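Long-range contacts in aldehyde dehydrogenase (Trypanosoma brucei, PDB 5MYP), which probably oxidises aldehydes to carboxylic acids with NAD+, as a glycosomal member of the aldehyde dehydrogenase family: residues A[109-114]-A[458-463]; A[92-97]-A[445-450]. One frame throughout, in Å; residues are numbered along the deposited sequence.

Contact 1: residues A[109-114]-A[458-463]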
loop_
_atom_site.group_PDB
_atom_site.type_symbol
_atom_site.label_atom_id
_atom_site.label_comp_id
_atom_site.label_asym_id
_atom_site.label_seq_id
_atom_site.Cartn_x
_atom_site.Cartn_y
_atom_site.Cartn_z
ATOM N N ASP A 109 -10.313 11.459 -24.148
ATOM C CA ASP A 109 -11.237 11.784 -23.051
ATOM C C ASP A 109 -10.602 12.717 -22.024
ATOM O O ASP A 109 -9.386 12.931 -22.026
ATOM C CB ASP A 109 -11.721 10.501 -22.367
ATOM C CG ASP A 109 -12.437 9.567 -23.317
ATOM O OD1 ASP A 109 -13.275 10.045 -24.114
ATOM O OD2 ASP A 109 -12.171 8.349 -23.264
ATOM N N ASP A 110 -11.450 13.279 -21.167
ATOM C CA ASP A 110 -11.024 14.165 -20.087
ATOM C C ASP A 110 -10.825 13.341 -18.813
ATOM O O ASP A 110 -11.807 12.925 -18.181
ATOM C CB ASP A 110 -12.074 15.263 -19.869
ATOM C CG ASP A 110 -11.831 16.081 -18.601
ATOM O OD1 ASP A 110 -10.656 16.409 -18.323
ATOM O OD2 ASP A 110 -12.809 16.394 -17.886
ATOM N N CYS A 111 -9.561 13.119 -18.436
ATOM C CA CYS A 111 -9.217 12.295 -17.261
ATOM C C CYS A 111 -8.524 13.087 -16.142
ATOM O O CYS A 111 -7.770 14.021 -16.412
ATOM C CB CYS A 111 -8.336 11.120 -17.697
ATOM S SG CYS A 111 -9.156 10.006 -18.865
ATOM N N GLU A 112 -8.785 12.680 -14.898
ATOM C CA GLU A 112 -8.232 13.299 -13.687
ATOM C C GLU A 112 -7.954 12.246 -12.619
ATOM O O GLU A 112 -8.635 11.221 -12.575
ATOM C CB GLU A 112 -9.244 14.269 -13.076
ATOM C CG GLU A 112 -9.316 15.645 -13.702
ATOM C CD GLU A 112 -10.246 16.572 -12.915
ATOM O OE1 GLU A 112 -10.951 16.110 -11.986
ATOM O OE2 GLU A 112 -10.285 17.774 -13.226
ATOM N N LEU A 113 -6.966 12.513 -11.767
ATOM C CA LEU A 113 -6.748 11.741 -10.542
ATOM C C LEU A 113 -7.085 12.651 -9.363
ATOM O O LEU A 113 -6.361 13.608 -9.086
ATOM C CB LEU A 113 -5.301 11.247 -10.455
ATOM C CG LEU A 113 -4.767 10.482 -11.670
ATOM C CD1 LEU A 113 -3.334 10.031 -11.419
ATOM C CD2 LEU A 113 -5.651 9.299 -12.028
ATOM N N GLN A 114 -8.212 12.382 -8.707
ATOM C CA GLN A 114 -8.661 13.162 -7.549
ATOM C C GLN A 114 -8.199 12.467 -6.275
ATOM O O GLN A 114 -7.967 11.258 -6.279
ATOM C CB GLN A 114 -10.189 13.303 -7.542
ATOM C CG GLN A 114 -10.765 14.040 -8.752
ATOM C CD GLN A 114 -12.283 14.163 -8.720
ATOM O OE1 GLN A 114 -12.946 13.692 -7.791
ATOM N NE2 GLN A 114 -12.844 14.801 -9.748
ATOM N N PRO A 458 -9.317 7.778 -9.777
ATOM C CA PRO A 458 -9.358 8.188 -11.182
ATOM C C PRO A 458 -10.766 8.544 -11.655
ATOM O O PRO A 458 -11.729 7.867 -11.289
ATOM C CB PRO A 458 -8.846 6.947 -11.927
ATOM C CG PRO A 458 -9.176 5.817 -11.025
ATOM C CD PRO A 458 -8.947 6.357 -9.647
ATOM N N VAL A 459 -10.865 9.609 -12.447
ATOM C CA VAL A 459 -12.126 10.053 -13.032
ATOM C C VAL A 459 -11.926 10.197 -14.541
ATOM O O VAL A 459 -10.984 10.861 -14.977
ATOM C CB VAL A 459 -12.591 11.394 -12.426
ATOM C CG1 VAL A 459 -13.901 11.852 -13.073
ATOM C CG2 VAL A 459 -12.721 11.276 -10.905
ATOM N N MET A 460 -12.799 9.562 -15.324
ATOM C CA MET A 460 -12.790 9.657 -16.787
ATOM C C MET A 460 -14.116 10.255 -17.244
ATOM O O MET A 460 -15.171 9.689 -16.962
ATOM C CB MET A 460 -12.608 8.267 -17.407
ATOM C CG MET A 460 -12.892 8.200 -18.906
ATOM S SD MET A 460 -12.606 6.582 -19.626
ATOM C CE MET A 460 -10.856 6.663 -19.983
ATOM N N ARG A 461 -14.061 11.378 -17.962
ATOM C CA ARG A 461 -15.270 12.038 -18.460
ATOM C C ARG A 461 -15.341 11.931 -19.980
ATOM O O ARG A 461 -14.407 12.330 -20.690
ATOM C CB ARG A 461 -15.319 13.497 -18.005
ATOM C CG ARG A 461 -15.078 13.666 -16.506
ATOM C CD ARG A 461 -15.717 14.926 -15.941
ATOM N NE ARG A 461 -15.346 15.130 -14.539
ATOM C CZ ARG A 461 -14.179 15.624 -14.112
ATOM N NH1 ARG A 461 -13.224 15.998 -14.975
ATOM N NH2 ARG A 461 -13.969 15.752 -12.797
ATOM N N ARG A 462 -16.440 11.353 -20.466
ATOM C CA ARG A 462 -16.674 11.152 -21.890
ATOM C C ARG A 462 -17.911 11.923 -22.331
ATOM O O ARG A 462 -18.713 12.380 -21.498
ATOM C CB ARG A 462 -16.865 9.663 -22.189
ATOM C CG ARG A 462 -15.746 8.776 -21.655
ATOM C CD ARG A 462 -15.703 7.387 -22.291
ATOM N NE ARG A 462 -16.190 7.356 -23.676
ATOM C CZ ARG A 462 -15.449 7.264 -24.784
ATOM N NH1 ARG A 462 -14.117 7.153 -24.752
ATOM N NH2 ARG A 462 -16.059 7.265 -25.965
ATOM N N GLY A 463 -18.050 12.071 -23.649
ATOM C CA GLY A 463 -19.245 12.643 -24.268
ATOM C C GLY A 463 -20.098 11.547 -24.877
ATOM O O GLY A 463 -19.740 10.370 -24.817
#
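Arg461 lays its extended side chain alongside that of Asp110, both pointing the same way, and carries its guanidinium across Glu112 toward the amide of Gln114. NH1 of Arg461 donates to Asp110 OD2 at 3.0 Å, almost within the guanidinium plane, although the carboxylate oxygen is met from above its own plane. NH2 of Arg461 reaches Glu112 OE1 at 3.1 Å from well above the carboxylate plane, the two flat groups standing 83° apart. The same OE1 takes a second, nearly straight bond from Gln114 NE2, in the amide plane of the glutamine. Val459 CG1 lies over one face of the Arg461 guanidinium, offset from its centre, while Val459 CG2 packs on Gln114 CD at 3.6 Å.

Asp110, Glu112, Val459 and Arg461 share one face of an antiparallel strand pair. Asp110 with Arg461 and Glu112 with Val459 are hydrogen-bonded pairs, Arg461 N to Asp110 O, at 2.7 Å, being the shortest of the four backbone bonds. On the other face the non-hydrogen-bonded pairs are apolar: Cys111 SG meets Met460 CE, and Leu113 CD2 lies against Pro458 CB at 4.0 Å. Beyond the strand end, Arg462, bent at chi3, brings NH1 to 2.7 Å from Asp109 OD2 in a salt bridge whose hydrogen bond is weak.

The other carboxylate oxygen of Asp110, OD1, has the stronger partner, a salt bridge to Lys99. Glu409 of the second subunit takes bonds from both Arg461 NH2 and Gln114 NE2, and residues 459-461 pair in parallel with a strand of that subunit, continuing the sheet across the dimer interface. Asp110, Glu112 and that Glu409 surround one guanidinium, which probably offsets the repulsion between these acids and couples the strand pair to the interface.

Contact 2: residues A[92-97]-A[445-450]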
loop_
_atom_site.group_PDB
_atom_site.type_symbol
_atom_site.label_atom_id
_atom_site.label_comp_id
_atom_site.label_asym_id
_atom_site.label_seq_id
_atom_site.Cartn_x
_atom_site.Cartn_y
_atom_site.Cartn_z
ATOM N N ASP A 92 -3.385 23.039 -0.030
ATOM C CA ASP A 92 -4.102 23.426 -1.248
ATOM C C ASP A 92 -3.485 22.805 -2.500
ATOM O O ASP A 92 -4.207 22.439 -3.415
ATOM C CB ASP A 92 -4.179 24.952 -1.370
ATOM C CG ASP A 92 -5.077 25.566 -0.311
ATOM O OD1 ASP A 92 -6.310 25.494 -0.478
ATOM O OD2 ASP A 92 -4.552 26.114 0.680
ATOM N N GLU A 93 -2.161 22.665 -2.527
ATOM C CA GLU A 93 -1.472 21.969 -3.622
ATOM C C GLU A 93 -1.826 20.478 -3.626
ATOM O O GLU A 93 -2.136 19.919 -4.676
ATOM C CB GLU A 93 0.047 22.145 -3.512
ATOM C CG GLU A 93 0.846 21.614 -4.699
ATOM C CD GLU A 93 2.345 21.571 -4.445
ATOM O OE1 GLU A 93 2.834 22.339 -3.594
ATOM O OE2 GLU A 93 3.045 20.768 -5.099
ATOM N N TYR A 94 -1.785 19.847 -2.451
ATOM C CA TYR A 94 -1.992 18.399 -2.351
ATOM C C TYR A 94 -3.419 17.952 -2.689
ATOM O O TYR A 94 -3.600 16.895 -3.293
ATOM C CB TYR A 94 -1.575 17.886 -0.963
ATOM C CG TYR A 94 -0.102 18.071 -0.599
ATOM C CD1 TYR A 94 0.883 18.275 -1.582
ATOM C CD2 TYR A 94 0.317 18.011 0.735
ATOM C CE1 TYR A 94 2.214 18.438 -1.241
ATOM C CE2 TYR A 94 1.658 18.168 1.077
ATOM C CZ TYR A 94 2.596 18.379 0.077
ATOM O OH TYR A 94 3.921 18.537 0.377
ATOM N N VAL A 95 -4.419 18.753 -2.326
ATOM C CA VAL A 95 -5.820 18.391 -2.582
ATOM C C VAL A 95 -6.260 18.474 -4.055
ATOM O O VAL A 95 -7.251 17.853 -4.425
ATOM C CB VAL A 95 -6.812 19.206 -1.709
ATOM C CG1 VAL A 95 -6.600 18.917 -0.227
ATOM C CG2 VAL A 95 -6.734 20.701 -1.994
ATOM N N LYS A 96 -5.535 19.233 -4.885
ATOM C CA LYS A 96 -5.965 19.494 -6.264
ATOM C C LYS A 96 -5.857 18.239 -7.139
ATOM O O LYS A 96 -4.953 17.434 -6.934
ATOM C CB LYS A 96 -5.166 20.648 -6.892
ATOM C CG LYS A 96 -3.784 20.300 -7.413
ATOM C CD LYS A 96 -2.916 21.546 -7.571
ATOM C CE LYS A 96 -1.668 21.232 -8.380
ATOM N NZ LYS A 96 -0.634 22.296 -8.297
ATOM N N PRO A 97 -6.778 18.078 -8.109
ATOM C CA PRO A 97 -6.653 16.946 -9.031
ATOM C C PRO A 97 -5.397 17.021 -9.899
ATOM O O PRO A 97 -4.960 18.114 -10.249
ATOM C CB PRO A 97 -7.911 17.053 -9.915
ATOM C CG PRO A 97 -8.858 17.892 -9.147
ATOM C CD PRO A 97 -8.009 18.847 -8.369
ATOM N N HIS A 445 5.208 11.132 5.970
ATOM C CA HIS A 445 5.922 12.429 6.091
ATOM C C HIS A 445 5.479 13.329 4.944
ATOM O O HIS A 445 5.600 12.947 3.773
ATOM C CB HIS A 445 7.463 12.347 6.120
ATOM C CG HIS A 445 8.020 11.653 7.323
ATOM N ND1 HIS A 445 9.344 11.758 7.697
ATOM C CD2 HIS A 445 7.432 10.856 8.246
ATOM C CE1 HIS A 445 9.547 11.049 8.796
ATOM N NE2 HIS A 445 8.402 10.494 9.149
ATOM N N GLY A 446 4.931 14.495 5.286
ATOM C CA GLY A 446 4.609 15.552 4.318
ATOM C C GLY A 446 3.599 15.125 3.272
ATOM O O GLY A 446 2.535 14.596 3.607
ATOM N N ARG A 447 3.947 15.336 2.003
ATOM C CA ARG A 447 3.145 14.873 0.857
ATOM C C ARG A 447 2.798 13.379 0.924
ATOM O O ARG A 447 1.716 12.972 0.509
ATOM C CB ARG A 447 3.894 15.137 -0.453
ATOM C CG ARG A 447 3.083 14.884 -1.717
ATOM C CD ARG A 447 3.959 14.903 -2.957
ATOM N NE ARG A 447 4.237 16.264 -3.419
ATOM C CZ ARG A 447 3.447 16.998 -4.210
ATOM N NH1 ARG A 447 2.271 16.543 -4.644
ATOM N NH2 ARG A 447 3.839 18.224 -4.556
ATOM N N TYR A 448 3.728 12.577 1.431
ATOM C CA TYR A 448 3.575 11.118 1.450
ATOM C C TYR A 448 2.620 10.667 2.553
ATOM O O TYR A 448 1.966 9.635 2.410
ATOM C CB TYR A 448 4.950 10.447 1.546
ATOM C CG TYR A 448 5.850 10.942 0.438
ATOM C CD1 TYR A 448 5.660 10.509 -0.873
ATOM C CD2 TYR A 448 6.847 11.886 0.680
ATOM C CE1 TYR A 448 6.462 10.976 -1.908
ATOM C CE2 TYR A 448 7.650 12.357 -0.347
ATOM C CZ TYR A 448 7.452 11.897 -1.641
ATOM O OH TYR A 448 8.239 12.354 -2.674
ATOM N N SER A 449 2.523 11.447 3.630
ATOM C CA SER A 449 1.441 11.275 4.607
ATOM C C SER A 449 0.097 11.559 3.947
ATOM O O SER A 449 -0.834 10.764 4.058
ATOM C CB SER A 449 1.607 12.197 5.811
ATOM O OG SER A 449 2.688 11.805 6.629
ATOM N N PHE A 450 0.001 12.692 3.249
ATOM C CA PHE A 450 -1.244 13.046 2.575
ATOM C C PHE A 450 -1.679 11.931 1.619
ATOM O O PHE A 450 -2.841 11.523 1.630
ATOM C CB PHE A 450 -1.133 14.379 1.826
ATOM C CG PHE A 450 -2.410 14.777 1.151
ATOM C CD1 PHE A 450 -2.692 14.343 -0.142
ATOM C CD2 PHE A 450 -3.356 15.536 1.822
ATOM C CE1 PHE A 450 -3.883 14.678 -0.765
ATOM C CE2 PHE A 450 -4.553 15.880 1.207
ATOM C CZ PHE A 450 -4.817 15.446 -0.087
#
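Glu93 OE2 takes the NH2 of Arg447 at 2.7 Å, a salt bridge whose hydrogen bond is weak because the N-H is poorly aimed. The two side chains cross at about a right angle, with OE2 at the edge of the guanidinium, near its plane. One face of that guanidinium is turned to Tyr94: Tyr94 CE1 stands 3.5 Å from Arg447 CZ, over the centre of the group; the ring is steeply inclined to it, the planes 60° apart. Arg447 continues along the tyrosine: Arg447 CA makes a CH-pi contact over the Tyr94 ring face, and Arg447 CB approaches Tyr94 OH at 3.5 Å. The bend at chi3, -81°, turns the guanidinium back toward the ring and Glu93. The phenol oxygen is hydrogen-bonded to His86.

Phe450 packs against the base of the same tyrosine. With CG anti to the backbone N (chi1 -179°), its ring reaches beneath Tyr94 CB, which lies 3.8 Å from the centroid and almost on the ring normal. The two aromatic rings meet obliquely, while Val95 CG1 touches Phe450 CZ at 3.9 Å. Tyr94 thus wedges between Arg447 and Phe450.

Gly446 donates its backbone N to Glu83 and is the N-cap of helix 447-452, which here meets the C-terminal end of helix 69-95: a helix-end junction of the aldehyde dehydrogenase fold, with Gly446 about 12 Å from the side chain of Glu223, a predicted active-site residue.

Overall arrangement
Both contacts tie the same two parts of the chain together: helix 69-95 precedes strand 110-124, and helix 447-452 precedes strand 454-461, so the segments alternate along the sequence. Both are partly buried. Contact 2, its centre about 19 Å from the centre of the chain, is built round the buried Tyr94 and Phe450, with one weakly hydrogen-bonded salt bridge beside them. Contact 1, its centre about 36 Å from the centre of the chain, keeps its charged side chains partly exposed and its Cys111, Leu113, Pro458 and Met460 face buried, much of it toward the second subunit. The two meet directly, Pro97 of contact 2 packing on Glu112 and Leu113 of contact 1.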